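Polyketide cyclase / dehydrase and lipid transport (PDB 3P51) is of unknown function but belongs to the polyketide cyclase/dehydrase and lipid transport family, so it probably binds a hydrophobic ligand in a Bet v 1-like fold. Local coordinates at residues Ile68-Met76 against Asn90-Leu98. Sequence-based numbering, arbitrary orientation.
Sequences IERRIMYSM and NYVGNLHLL
R71 sets CG trans to its backbone N (chi1 -177°) and then folds at chi3 (-50°). This lays the guanidinium flat on the H96 ring, centres 3.9 Å apart. The same bend brings the guanidinium edge to N94 OD1, which accepts a bond from R71 NH1 at 2.7 Å. The amide stands nearly perpendicular to the guanidinium. An alanine at R71 would lose both the stack and this bond, and is likely to leave the N94 amide freer to turn. At the H96 edge, ND1 gives a weak bond to R70 O. On the other face of the sheet, Y74 takes chi1 56° and swings its ring over G93. G93 CA lies 3.9 Å from the ring centroid, a CH-pi contact. The methyl CE of selenomethionine M76 sits over the centre of the Y91 ring, also CH-pi. Its SE is farther above the same face, a Met-aromatic contact. Backbone pairs such as I72 N to L95 O (2.9 Å) join the strands as an antiparallel hairpin. Y74 OH and Y91 OH both bond Y129 OH on helix 120-139, consistent with the long C-terminal helix crossing the sheet in Bet v 1-like folds. Strands 58-66 and 105-116 flank the hairpin, and helix 14-21 packs on R70 and L97.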
# COMPACT_ATOMS: atom_id res chain seq x y z
N ILE A 68 7.80 7.78 -8.51
CA ILE A 68 7.56 8.51 -7.27
C ILE A 68 7.93 7.68 -6.04
O ILE A 68 8.49 8.20 -5.09
CB ILE A 68 6.11 9.03 -7.17
CG1 ILE A 68 5.91 9.85 -5.88
CG2 ILE A 68 5.11 7.90 -7.26
CD1 ILE A 68 4.48 10.35 -5.69
N GLU A 69 7.65 6.37 -6.07
CA GLU A 69 8.00 5.52 -4.93
C GLU A 69 9.34 4.82 -5.13
O GLU A 69 9.82 4.14 -4.24
CB GLU A 69 6.92 4.45 -4.67
CG GLU A 69 5.49 4.98 -4.57
CD GLU A 69 5.26 5.82 -3.33
OE1 GLU A 69 6.09 5.75 -2.41
OE2 GLU A 69 4.24 6.55 -3.30
N ARG A 70 9.94 4.98 -6.31
CA ARG A 70 11.21 4.33 -6.61
C ARG A 70 11.09 2.83 -6.45
O ARG A 70 11.80 2.22 -5.64
CB ARG A 70 12.32 4.84 -5.69
CG ARG A 70 12.54 6.36 -5.74
CD ARG A 70 13.84 6.74 -5.05
NE ARG A 70 14.13 8.17 -5.17
CZ ARG A 70 13.76 9.09 -4.27
NH1 ARG A 70 13.08 8.72 -3.19
NH2 ARG A 70 14.06 10.36 -4.47
N ARG A 71 10.20 2.23 -7.23
CA ARG A 71 9.94 0.80 -7.16
C ARG A 71 9.86 0.18 -8.55
O ARG A 71 9.29 0.77 -9.46
CB ARG A 71 8.62 0.52 -6.44
CG ARG A 71 8.35 -0.97 -6.28
CD ARG A 71 6.94 -1.23 -5.77
NE ARG A 71 6.61 -0.43 -4.60
CZ ARG A 71 6.92 -0.76 -3.35
NH1 ARG A 71 7.59 -1.86 -3.11
NH2 ARG A 71 6.57 0.02 -2.35
N ILE A 72 10.40 -1.03 -8.68
CA ILE A 72 10.31 -1.80 -9.91
C ILE A 72 9.72 -3.17 -9.55
O ILE A 72 10.23 -3.83 -8.65
CB ILE A 72 11.71 -2.04 -10.50
CG1 ILE A 72 12.36 -0.72 -10.92
CG2 ILE A 72 11.65 -3.02 -11.66
CD1 ILE A 72 13.76 -0.90 -11.49
N MSE A 73 8.66 -3.59 -10.22
CA MSE A 73 8.09 -4.91 -9.96
C MSE A 73 8.03 -5.70 -11.24
O MSE A 73 7.70 -5.17 -12.29
CB MSE A 73 6.68 -4.83 -9.38
CG MSE A 73 6.57 -4.11 -8.05
SE MSE A 73 4.72 -4.15 -7.39
CE MSE A 73 4.31 -5.97 -7.93
N TYR A 74 8.31 -7.00 -11.15
CA TYR A 74 8.35 -7.81 -12.35
C TYR A 74 7.92 -9.23 -12.07
O TYR A 74 8.04 -9.72 -10.94
CB TYR A 74 9.77 -7.82 -12.92
CG TYR A 74 10.79 -8.30 -11.91
CD1 TYR A 74 11.14 -9.64 -11.82
CD2 TYR A 74 11.40 -7.40 -11.03
CE1 TYR A 74 12.07 -10.09 -10.88
CE2 TYR A 74 12.33 -7.84 -10.10
CZ TYR A 74 12.66 -9.17 -10.03
OH TYR A 74 13.57 -9.60 -9.10
N SER A 75 7.44 -9.91 -13.10
CA SER A 75 7.21 -11.34 -13.03
C SER A 75 8.42 -12.05 -13.60
O SER A 75 9.03 -11.58 -14.56
CB SER A 75 5.96 -11.73 -13.84
OG SER A 75 6.09 -11.35 -15.21
N MSE A 76 8.80 -13.17 -12.99
CA MSE A 76 9.77 -14.05 -13.61
C MSE A 76 9.02 -15.13 -14.39
O MSE A 76 8.43 -16.04 -13.81
CB MSE A 76 10.66 -14.71 -12.56
CG MSE A 76 11.82 -15.47 -13.17
SE MSE A 76 12.44 -16.90 -11.99
CE MSE A 76 13.12 -15.75 -10.55
N ASN A 90 3.48 -17.68 -10.79
CA ASN A 90 3.19 -16.37 -10.23
C ASN A 90 4.34 -15.80 -9.42
O ASN A 90 4.13 -15.26 -8.33
CB ASN A 90 1.94 -16.43 -9.35
CG ASN A 90 0.69 -16.79 -10.13
OD1 ASN A 90 0.67 -16.70 -11.36
ND2 ASN A 90 -0.37 -17.18 -9.42
N TYR A 91 5.56 -15.91 -9.93
CA TYR A 91 6.69 -15.27 -9.28
C TYR A 91 6.63 -13.76 -9.50
O TYR A 91 6.54 -13.30 -10.64
CB TYR A 91 8.03 -15.78 -9.81
CG TYR A 91 9.17 -15.25 -8.96
CD1 TYR A 91 9.78 -16.06 -8.00
CD2 TYR A 91 9.59 -13.93 -9.07
CE1 TYR A 91 10.79 -15.57 -7.21
CE2 TYR A 91 10.61 -13.42 -8.27
CZ TYR A 91 11.20 -14.25 -7.34
OH TYR A 91 12.20 -13.77 -6.55
N VAL A 92 6.68 -13.00 -8.41
CA VAL A 92 6.74 -11.53 -8.49
C VAL A 92 7.93 -11.04 -7.68
O VAL A 92 8.10 -11.44 -6.53
CB VAL A 92 5.47 -10.87 -7.94
CG1 VAL A 92 5.68 -9.33 -7.82
CG2 VAL A 92 4.26 -11.21 -8.81
N GLY A 93 8.76 -10.21 -8.30
CA GLY A 93 9.89 -9.60 -7.61
C GLY A 93 9.56 -8.13 -7.42
O GLY A 93 8.85 -7.56 -8.25
N ASN A 94 10.05 -7.54 -6.33
CA ASN A 94 9.65 -6.18 -5.95
C ASN A 94 10.87 -5.50 -5.35
O ASN A 94 11.29 -5.84 -4.25
CB ASN A 94 8.50 -6.27 -4.92
CG ASN A 94 7.94 -4.90 -4.52
OD1 ASN A 94 8.60 -3.87 -4.64
ND2 ASN A 94 6.72 -4.89 -4.02
N LEU A 95 11.47 -4.59 -6.11
CA LEU A 95 12.69 -3.89 -5.69
C LEU A 95 12.39 -2.42 -5.40
O LEU A 95 11.84 -1.71 -6.24
CB LEU A 95 13.74 -3.98 -6.78
CG LEU A 95 14.99 -3.11 -6.66
CD1 LEU A 95 15.77 -3.48 -5.40
CD2 LEU A 95 15.85 -3.28 -7.91
N HIS A 96 12.76 -1.95 -4.22
CA HIS A 96 12.26 -0.66 -3.74
C HIS A 96 13.28 0.06 -2.87
O HIS A 96 13.97 -0.57 -2.06
CB HIS A 96 10.97 -0.95 -2.99
CG HIS A 96 10.41 0.23 -2.25
ND1 HIS A 96 10.12 1.43 -2.87
CD2 HIS A 96 10.03 0.36 -0.96
CE1 HIS A 96 9.60 2.26 -1.98
NE2 HIS A 96 9.54 1.64 -0.81
N LEU A 97 13.40 1.37 -3.05
CA LEU A 97 14.35 2.19 -2.31
C LEU A 97 13.64 3.14 -1.36
O LEU A 97 12.55 3.62 -1.66
CB LEU A 97 15.18 3.06 -3.25
CG LEU A 97 16.01 2.41 -4.36
CD1 LEU A 97 16.82 3.50 -5.04
CD2 LEU A 97 16.91 1.38 -3.77
N LEU A 98 14.26 3.41 -0.21
CA LEU A 98 13.80 4.47 0.68
C LEU A 98 15.01 5.26 1.15
O LEU A 98 16.10 4.70 1.31
CB LEU A 98 13.07 3.90 1.88
CG LEU A 98 11.71 3.27 1.58
CD1 LEU A 98 11.23 2.38 2.73
CD2 LEU A 98 10.68 4.35 1.26
O HOH W 1 11.90 6.15 -2.19
O HOH W 2 6.01 -16.85 -12.89